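Local coordinates for FERM, ARHGEF and pleckstrin domain-containing protein 2 (Mus musculus, PDB 6D2K) that activates the small GTPase RAC1 as a guanine nucleotide exchange factor and takes part in semaphorin responses, actin remodelling and integrin regulation, at residues A[2-7]-A[23-28]; A[8-13]-A[79-84]. One frame throughout, in Å; residues are numbered along the deposited sequence.

Overall arrangement
Both interactions lie in the ubiquitin-like N-terminal lobe of the FERM domain and show how a chain's first strand can be flanked by partners from near and far in the sequence. Along the sequence their segments alternate: 2-7, 8-13, 23-28, then 79-84. Strand 8-13 sits between strand 19-24, its antiparallel hairpin partner, and strand 79-85, its parallel neighbour. Interaction 2 is the buried pairing within the five-stranded sheet, whereas interaction 1 lies at the surface; their centres are about 16 Å apart. They meet directly through a probable hydrogen bond between Ile24 O and Met8 N, the Asp23-Arg9 salt bridge and the packing of Ile24 on Ile10, so the surface segment is joined to the sheet through the 8-13/19-24 pairing.

Interaction 1: A[2-7]-A[23-28]; sequences RMQEKH and DIEPKC
His7 lays its ring against Glu25, so that an aliphatic carbon of an acidic side chain serves as packing surface. In this CH-pi contact Glu25 CG lies over one face, 3.6 Å from the ring centroid and displaced toward the CE1 rim, while the backbone O of Asp23 approaches the ring's edge, near its plane. Ring and carboxylate are almost parallel, their planes 12° apart. Pro26 CD lies against the backbone, 3.3 Å from Lys6 O.

Two donors share one oxygen, Glu25 OE2. Glu5 N donates to Glu25 OE2 at 2.9 Å on the anti side of the carboxylate, and Lys27 NZ forms a salt bridge with the same oxygen, 2.7 Å from OE2 and above the carboxylate plane. The extended Glu25 chain (chi2 175°) carries the group out to both donors. His7 ND1 in turn bonds to Glu5 O at 2.9 Å, tying the ring back to its own segment. With an alanine at this position, Glu25 CG would probably lose its aromatic cover and Glu5 O the His7 ND1 donor.

Glu25 also opens a type I beta turn to Cys28. This is a surface contact between the segment leading into the first strand and the turn that follows the second strand of the ubiquitin-like lobe.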
ATOM      1  N   ARG A   2     -13.276 -36.718  -9.353  1.00 36.84           N
ATOM      2  CA  ARG A   2     -12.267 -35.674  -9.438  1.00 34.57           C
ATOM      3  C   ARG A   2     -10.884 -36.254  -9.156  1.00 37.74           C
ATOM      4  O   ARG A   2     -10.730 -37.057  -8.233  1.00 36.12           O
ATOM      5  CB  ARG A   2     -12.568 -34.608  -8.389  1.00 37.10           C
ATOM      6  CG  ARG A   2     -13.839 -33.817  -8.630  1.00 39.23           C
ATOM      7  CD  ARG A   2     -13.523 -32.343  -8.507  1.00 42.13           C
ATOM      8  NE  ARG A   2     -12.168 -32.084  -8.985  1.00 39.38           N
ATOM      9  CZ  ARG A   2     -11.745 -32.366 -10.215  1.00 35.87           C
ATOM     10  NH1 ARG A   2     -10.497 -32.107 -10.560  1.00 35.28           N
ATOM     11  NH2 ARG A   2     -12.571 -32.916 -11.102  1.00 39.19           N
ATOM     12  N   MET A   3      -9.881 -35.856  -9.939  1.00 34.34           N
ATOM     13  CA  MET A   3      -8.499 -36.219  -9.612  1.00 31.80           C
ATOM     14  C   MET A   3      -7.756 -35.047  -8.958  1.00 32.85           C
ATOM     15  O   MET A   3      -6.537 -35.098  -8.767  1.00 37.64           O
ATOM     16  CB  MET A   3      -7.744 -36.729 -10.846  1.00 30.59           C
ATOM     17  CG  MET A   3      -6.393 -37.381 -10.530  1.00 28.58           C
ATOM     18  SD  MET A   3      -6.520 -39.041  -9.818  1.00 26.65           S
ATOM     19  CE  MET A   3      -7.238 -39.922 -11.205  1.00 28.61           C
ATOM     20  N   GLN A   4      -8.492 -33.989  -8.615  1.00 30.04           N
ATOM     21  CA  GLN A   4      -7.927 -32.911  -7.806  1.00 32.88           C
ATOM     22  C   GLN A   4      -8.703 -32.781  -6.513  1.00 28.89           C
ATOM     23  O   GLN A   4      -9.843 -33.219  -6.426  1.00 28.10           O
ATOM     24  CB  GLN A   4      -8.014 -31.562  -8.513  1.00 35.51           C
ATOM     25  CG  GLN A   4      -7.707 -31.560  -9.982  1.00 31.71           C
ATOM     26  CD  GLN A   4      -7.857 -30.177 -10.563  1.00 27.29           C
ATOM     27  OE1 GLN A   4      -8.924 -29.809 -11.070  1.00 29.25           O
ATOM     28  NE2 GLN A   4      -6.794 -29.389 -10.477  1.00 27.24           N
ATOM     29  N   GLU A   5      -8.093 -32.149  -5.517  1.00 29.55           N
ATOM     30  CA  GLU A   5      -8.813 -31.815  -4.298  1.00 34.28           C
ATOM     31  C   GLU A   5      -9.901 -30.783  -4.601  1.00 34.00           C
ATOM     32  O   GLU A   5      -9.791 -30.014  -5.561  1.00 30.54           O
ATOM     33  CB  GLU A   5      -7.852 -31.260  -3.247  1.00 32.61           C
ATOM     34  CG  GLU A   5      -6.608 -32.120  -3.024  1.00 37.09           C
ATOM     35  CD  GLU A   5      -6.895 -33.388  -2.239  1.00 39.93           C
ATOM     36  OE1 GLU A   5      -6.007 -34.265  -2.197  1.00 39.19           O
ATOM     37  OE2 GLU A   5      -8.003 -33.508  -1.667  1.00 36.15           O
ATOM     38  N   LYS A   6     -10.951 -30.771  -3.786  1.00 30.50           N
ATOM     39  CA  LYS A   6     -11.997 -29.766  -3.914  1.00 30.17           C
ATOM     40  C   LYS A   6     -11.351 -28.389  -3.798  1.00 30.86           C
ATOM     41  O   LYS A   6     -10.476 -28.175  -2.956  1.00 30.12           O
ATOM     42  CB  LYS A   6     -13.052 -29.948  -2.825  1.00 35.29           C
ATOM     43  CG  LYS A   6     -14.336 -29.153  -3.050  1.00 40.26           C
ATOM     44  CD  LYS A   6     -15.253 -29.248  -1.839  1.00 43.13           C
ATOM     45  CE  LYS A   6     -14.479 -28.957  -0.554  1.00 45.76           C
ATOM     46  NZ  LYS A   6     -15.370 -28.781   0.629  1.00 46.00           N
ATOM     47  N   HIS A   7     -11.763 -27.463  -4.657  1.00 31.26           N
ATOM     48  CA  HIS A   7     -11.167 -26.130  -4.668  1.00 25.16           C
ATOM     49  C   HIS A   7     -11.960 -25.183  -3.778  1.00 29.98           C
ATOM     50  O   HIS A   7     -13.173 -25.334  -3.633  1.00 32.08           O
ATOM     51  CB  HIS A   7     -11.128 -25.568  -6.093  1.00 28.22           C
ATOM     52  CG  HIS A   7     -10.089 -26.191  -6.978  1.00 29.23           C
ATOM     53  ND1 HIS A   7      -9.848 -27.548  -7.009  1.00 30.34           N
ATOM     54  CD2 HIS A   7      -9.251 -25.638  -7.887  1.00 26.96           C
ATOM     55  CE1 HIS A   7      -8.895 -27.803  -7.890  1.00 29.42           C
ATOM     56  NE2 HIS A   7      -8.520 -26.662  -8.443  1.00 28.54           N
ATOM     57  N   ASP A  23     -10.763 -20.129  -8.300  1.00 22.88           N
ATOM     58  CA  ASP A  23     -10.923 -21.406  -7.619  1.00 24.64           C
ATOM     59  C   ASP A  23      -9.570 -22.083  -7.491  1.00 26.30           C
ATOM     60  O   ASP A  23      -8.850 -22.254  -8.470  1.00 26.60           O
ATOM     61  CB  ASP A  23     -11.911 -22.285  -8.384  1.00 28.40           C
ATOM     62  CG  ASP A  23     -13.312 -21.719  -8.373  1.00 32.42           C
ATOM     63  OD1 ASP A  23     -13.793 -21.354  -7.279  1.00 36.33           O
ATOM     64  OD2 ASP A  23     -13.934 -21.636  -9.452  1.00 42.13           O
ATOM     65  N   ILE A  24      -9.207 -22.453  -6.269  1.00 25.03           N
ATOM     66  CA  ILE A  24      -7.878 -22.990  -6.034  1.00 25.05           C
ATOM     67  C   ILE A  24      -7.915 -24.050  -4.946  1.00 27.74           C
ATOM     68  O   ILE A  24      -8.753 -23.995  -4.047  1.00 29.61           O
ATOM     69  CB  ILE A  24      -6.911 -21.871  -5.629  1.00 24.52           C
ATOM     70  CG1 ILE A  24      -5.460 -22.349  -5.686  1.00 27.80           C
ATOM     71  CG2 ILE A  24      -7.259 -21.348  -4.251  1.00 26.75           C
ATOM     72  CD1 ILE A  24      -4.463 -21.218  -5.713  1.00 33.10           C
ATOM     73  N   GLU A  25      -7.006 -25.016  -5.037  1.00 26.93           N
ATOM     74  CA  GLU A  25      -6.875 -26.024  -3.991  1.00 27.01           C
ATOM     75  C   GLU A  25      -6.279 -25.383  -2.757  1.00 25.86           C
ATOM     76  O   GLU A  25      -5.221 -24.763  -2.824  1.00 28.35           O
ATOM     77  CB  GLU A  25      -6.004 -27.186  -4.458  1.00 28.45           C
ATOM     78  CG  GLU A  25      -6.627 -27.982  -5.584  1.00 28.50           C
ATOM     79  CD  GLU A  25      -5.705 -29.055  -6.119  1.00 38.21           C
ATOM     80  OE1 GLU A  25      -4.708 -28.705  -6.787  1.00 40.34           O
ATOM     81  OE2 GLU A  25      -5.982 -30.248  -5.871  1.00 39.04           O
ATOM     82  N   PRO A  26      -6.970 -25.523  -1.621  1.00 30.73           N
ATOM     83  CA  PRO A  26      -6.561 -24.854  -0.382  1.00 29.43           C
ATOM     84  C   PRO A  26      -5.106 -25.127  -0.020  1.00 28.22           C
ATOM     85  O   PRO A  26      -4.468 -24.267   0.579  1.00 31.76           O
ATOM     86  CB  PRO A  26      -7.503 -25.447   0.664  1.00 30.13           C
ATOM     87  CG  PRO A  26      -8.711 -25.870  -0.110  1.00 31.08           C
ATOM     88  CD  PRO A  26      -8.217 -26.293  -1.460  1.00 28.68           C
ATOM     89  N   LYS A  27      -4.586 -26.293  -0.395  1.00 27.93           N
ATOM     90  CA  LYS A  27      -3.229 -26.680  -0.019  1.00 28.63           C
ATOM     91  C   LYS A  27      -2.149 -26.003  -0.857  1.00 25.80           C
ATOM     92  O   LYS A  27      -0.974 -26.046  -0.503  1.00 28.89           O
ATOM     93  CB  LYS A  27      -3.059 -28.193  -0.133  1.00 34.01           C
ATOM     94  CG  LYS A  27      -3.070 -28.682  -1.571  1.00 32.96           C
ATOM     95  CD  LYS A  27      -2.951 -30.194  -1.655  1.00 42.46           C
ATOM     96  CE  LYS A  27      -3.059 -30.650  -3.096  1.00 39.89           C
ATOM     97  NZ  LYS A  27      -4.296 -30.099  -3.714  1.00 40.38           N
ATOM     98  N   CYS A  28      -2.543 -25.403  -1.975  1.00 27.24           N
ATOM     99  CA  CYS A  28      -1.592 -24.706  -2.837  1.00 27.22           C
ATOM    100  C   CYS A  28      -0.914 -23.545  -2.114  1.00 25.75           C
ATOM    101  O   CYS A  28      -1.535 -22.866  -1.298  1.00 23.99           O
ATOM    102  CB  CYS A  28      -2.284 -24.179  -4.099  1.00 26.85           C
ATOM    103  SG  CYS A  28      -2.828 -25.459  -5.253  1.00 33.84           S
TER

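Interaction 2: A[8-13]-A[79-84]; sequences MRIRVK and AVLRLA
Arg11 is gripped by strand 79-84 through both of its backbone polar groups: its N donates to Ala79 O at 2.9 Å, and its O accepts from Leu81 N, the N-H...O angle being 166°. Lys13 repeats the pattern two residues on, N to Leu81 O at 2.8 Å and O from Leu83 N. Each of these two residues thus bonds to the residues flanking its opposite number, Val80 or Arg82, as parallel strands require. This is the central pairing of first and last strands in the ubiquitin-like beta-grasp fold of the FERM N-terminal lobe. The CA-H groups of Val80 and Val12 make further contacts, to Arg11 O and Leu81 O respectively.

Ahead of the first of these bonds, a water bridges the strands, accepting from Ala79 N at 2.7 Å and lying close to Arg9 O. Strand 19-24 serves the other edge of 8-13 through backbone hydrogen bonds pairing Met8 with Ile24, Ile10 with Phe22 and Val12 with Glu20.

The face carrying Ile10, Val12 and Leu81 is apolar. Ile10 CG2, anti to its own N, reaches Leu81 CD1 at a tight 3.3 Å, and Met8 CE rests on Ala79 CB 3.8 Å away. On the reverse face, Lys13 CB and Arg82 CB lie side by side, and the guanidinium of Arg82 leads off to salt bridges with Glu114 and Glu52.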
ATOM      1  N   MET A   8     -11.275 -24.202  -3.192  1.00 26.77           N
ATOM      2  CA  MET A   8     -11.957 -23.112  -2.500  1.00 25.64           C
ATOM      3  C   MET A   8     -12.156 -21.938  -3.460  1.00 25.69           C
ATOM      4  O   MET A   8     -11.336 -21.709  -4.351  1.00 25.98           O
ATOM      5  CB  MET A   8     -11.180 -22.673  -1.252  1.00 27.65           C
ATOM      6  CG  MET A   8      -9.744 -22.240  -1.506  1.00 26.05           C
ATOM      7  SD  MET A   8      -8.829 -21.873   0.022  1.00 32.36           S
ATOM      8  CE  MET A   8      -9.787 -20.508   0.693  1.00 27.23           C
ATOM      9  N   ARG A   9     -13.257 -21.213  -3.276  1.00 21.18           N
ATOM     10  CA  ARG A   9     -13.587 -20.058  -4.105  1.00 25.65           C
ATOM     11  C   ARG A   9     -13.042 -18.831  -3.410  1.00 23.79           C
ATOM     12  O   ARG A   9     -13.390 -18.555  -2.267  1.00 26.86           O
ATOM     13  CB  ARG A   9     -15.104 -19.922  -4.249  1.00 31.43           C
ATOM     14  CG  ARG A   9     -15.557 -18.718  -5.075  1.00 34.18           C
ATOM     15  CD  ARG A   9     -15.073 -18.840  -6.506  1.00 35.54           C
ATOM     16  NE  ARG A   9     -16.164 -18.862  -7.480  1.00 40.58           N
ATOM     17  CZ  ARG A   9     -16.817 -19.954  -7.860  1.00 41.60           C
ATOM     18  NH1 ARG A   9     -16.510 -21.135  -7.341  1.00 43.81           N
ATOM     19  NH2 ARG A   9     -17.789 -19.865  -8.763  1.00 47.45           N
ATOM     20  N   ILE A  10     -12.164 -18.102  -4.083  1.00 21.18           N
ATOM     21  CA  ILE A  10     -11.578 -16.927  -3.479  1.00 17.21           C
ATOM     22  C   ILE A  10     -11.993 -15.690  -4.270  1.00 17.06           C
ATOM     23  O   ILE A  10     -11.845 -15.661  -5.480  1.00 18.81           O
ATOM     24  CB  ILE A  10     -10.045 -17.052  -3.436  1.00 20.51           C
ATOM     25  CG1 ILE A  10      -9.663 -18.284  -2.606  1.00 21.54           C
ATOM     26  CG2 ILE A  10      -9.418 -15.800  -2.848  1.00 18.66           C
ATOM     27  CD1 ILE A  10      -8.185 -18.528  -2.491  1.00 24.75           C
ATOM     28  N   ARG A  11     -12.547 -14.689  -3.588  1.00 16.93           N
ATOM     29  CA  ARG A  11     -12.896 -13.435  -4.244  0.50 17.96           C
ATOM     30  C   ARG A  11     -11.704 -12.488  -4.188  1.00 17.08           C
ATOM     31  O   ARG A  11     -11.162 -12.231  -3.111  1.00 16.71           O
ATOM     32  CB  ARG A  11     -14.109 -12.799  -3.567  1.00 21.53           C
ATOM     33  CG  ARG A  11     -15.381 -13.643  -3.662  1.00 30.99           C
ATOM     34  CD  ARG A  11     -16.558 -13.010  -2.923  1.00 27.34           C
ATOM     35  NE  ARG A  11     -16.960 -11.724  -3.489  1.00 34.88           N
ATOM     36  CZ  ARG A  11     -17.623 -11.582  -4.635  1.00 39.52           C
ATOM     37  NH1 ARG A  11     -17.952 -12.650  -5.353  1.00 39.06           N
ATOM     38  NH2 ARG A  11     -17.953 -10.371  -5.068  1.00 40.55           N
ATOM     39  N   VAL A  12     -11.289 -11.981  -5.345  1.00 15.43           N
ATOM     40  CA  VAL A  12     -10.176 -11.035  -5.368  1.00 15.74           C
ATOM     41  C   VAL A  12     -10.674  -9.675  -5.806  1.00 14.94           C
ATOM     42  O   VAL A  12     -11.126  -9.513  -6.935  1.00 19.20           O
ATOM     43  CB  VAL A  12      -9.013 -11.511  -6.258  1.00 15.73           C
ATOM     44  CG1 VAL A  12      -7.931 -10.419  -6.346  1.00 16.95           C
ATOM     45  CG2 VAL A  12      -8.418 -12.788  -5.683  1.00 17.43           C
ATOM     46  N   LYS A  13     -10.628  -8.712  -4.891  1.00 16.14           N
ATOM     47  CA  LYS A  13     -11.047  -7.352  -5.202  1.00 17.17           C
ATOM     48  C   LYS A  13      -9.882  -6.641  -5.865  1.00 18.51           C
ATOM     49  O   LYS A  13      -8.820  -6.514  -5.278  1.00 16.86           O
ATOM     50  CB  LYS A  13     -11.489  -6.616  -3.937  1.00 19.17           C
ATOM     51  CG  LYS A  13     -12.065  -5.225  -4.205  1.00 30.13           C
ATOM     52  CD  LYS A  13     -12.574  -4.574  -2.920  1.00 37.21           C
ATOM     53  CE  LYS A  13     -13.390  -3.317  -3.222  1.00 39.07           C
ATOM     54  NZ  LYS A  13     -14.627  -3.627  -3.998  1.00 46.69           N
ATOM     55  N   ALA A  79     -13.180 -16.782   1.276  1.00 28.89           N
ATOM     56  CA  ALA A  79     -11.964 -16.015   1.370  1.00 21.95           C
ATOM     57  C   ALA A  79     -12.081 -14.790   0.456  1.00 22.41           C
ATOM     58  O   ALA A  79     -12.528 -14.896  -0.693  1.00 21.35           O
ATOM     59  CB  ALA A  79     -10.796 -16.873   0.952  1.00 24.31           C
ATOM     60  N   VAL A  80     -11.706 -13.629   0.977  1.00 23.86           N
ATOM     61  CA  VAL A  80     -11.651 -12.411   0.175  0.77 19.48           C
ATOM     62  C   VAL A  80     -10.283 -11.772   0.342  1.00 18.67           C
ATOM     63  O   VAL A  80      -9.794 -11.637   1.458  1.00 21.68           O
ATOM     64  CB  VAL A  80     -12.703 -11.385   0.611  0.77 21.96           C
ATOM     65  CG1 VAL A  80     -12.614 -10.141  -0.267  0.77 22.67           C
ATOM     66  CG2 VAL A  80     -14.097 -11.988   0.533  0.77 20.05           C
ATOM     67  N   LEU A  81      -9.668 -11.394  -0.770  1.00 15.45           N
ATOM     68  CA  LEU A  81      -8.368 -10.735  -0.735  1.00 14.94           C
ATOM     69  C   LEU A  81      -8.460  -9.574  -1.693  1.00 15.13           C
ATOM     70  O   LEU A  81      -9.342  -9.557  -2.545  1.00 17.20           O
ATOM     71  CB  LEU A  81      -7.273 -11.679  -1.205  1.00 14.41           C
ATOM     72  CG  LEU A  81      -6.963 -12.806  -0.221  1.00 16.95           C
ATOM     73  CD1 LEU A  81      -7.750 -14.037  -0.596  1.00 21.88           C
ATOM     74  CD2 LEU A  81      -5.484 -13.104  -0.217  1.00 20.02           C
ATOM     75  N   ARG A  82      -7.558  -8.604  -1.566  1.00 12.39           N
ATOM     76  CA  ARG A  82      -7.545  -7.511  -2.530  1.00 13.10           C
ATOM     77  C   ARG A  82      -6.150  -7.258  -3.075  1.00 13.48           C
ATOM     78  O   ARG A  82      -5.146  -7.448  -2.396  1.00 12.99           O
ATOM     79  CB  ARG A  82      -8.142  -6.226  -1.952  1.00 14.70           C
ATOM     80  CG  ARG A  82      -7.258  -5.468  -0.989  1.00 14.70           C
ATOM     81  CD  ARG A  82      -8.013  -4.248  -0.482  1.00 16.43           C
ATOM     82  NE  ARG A  82      -7.201  -3.390   0.363  1.00 16.71           N
ATOM     83  CZ  ARG A  82      -7.625  -2.227   0.849  1.00 19.85           C
ATOM     84  NH1 ARG A  82      -6.829  -1.490   1.610  1.00 20.50           N
ATOM     85  NH2 ARG A  82      -8.850  -1.801   0.556  1.00 17.11           N
ATOM     86  N   LEU A  83      -6.108  -6.835  -4.334  1.00 12.94           N
ATOM     87  CA  LEU A  83      -4.871  -6.437  -4.990  1.00 11.65           C
ATOM     88  C   LEU A  83      -4.374  -5.137  -4.392  1.00 10.65           C
ATOM     89  O   LEU A  83      -5.175  -4.222  -4.156  1.00 12.13           O
ATOM     90  CB  LEU A  83      -5.149  -6.208  -6.479  1.00 13.51           C
ATOM     91  CG  LEU A  83      -3.964  -5.713  -7.295  1.00 13.95           C
ATOM     92  CD1 LEU A  83      -2.861  -6.733  -7.306  1.00 16.34           C
ATOM     93  CD2 LEU A  83      -4.462  -5.417  -8.712  1.00 14.43           C
ATOM     94  N   ALA A  84      -3.064  -5.047  -4.166  1.00 11.59           N
ATOM     95  CA  ALA A  84      -2.476  -3.820  -3.649  1.00 11.60           C
ATOM     96  C   ALA A  84      -1.023  -3.725  -4.047  1.00 12.45           C
ATOM     97  O   ALA A  84      -0.353  -4.746  -4.224  1.00 12.77           O
ATOM     98  CB  ALA A  84      -2.588  -3.776  -2.117  1.00 11.53           C
TER
HETATM   99  O   HOH W   1     -13.119 -19.230   0.142  1.00 33.48           O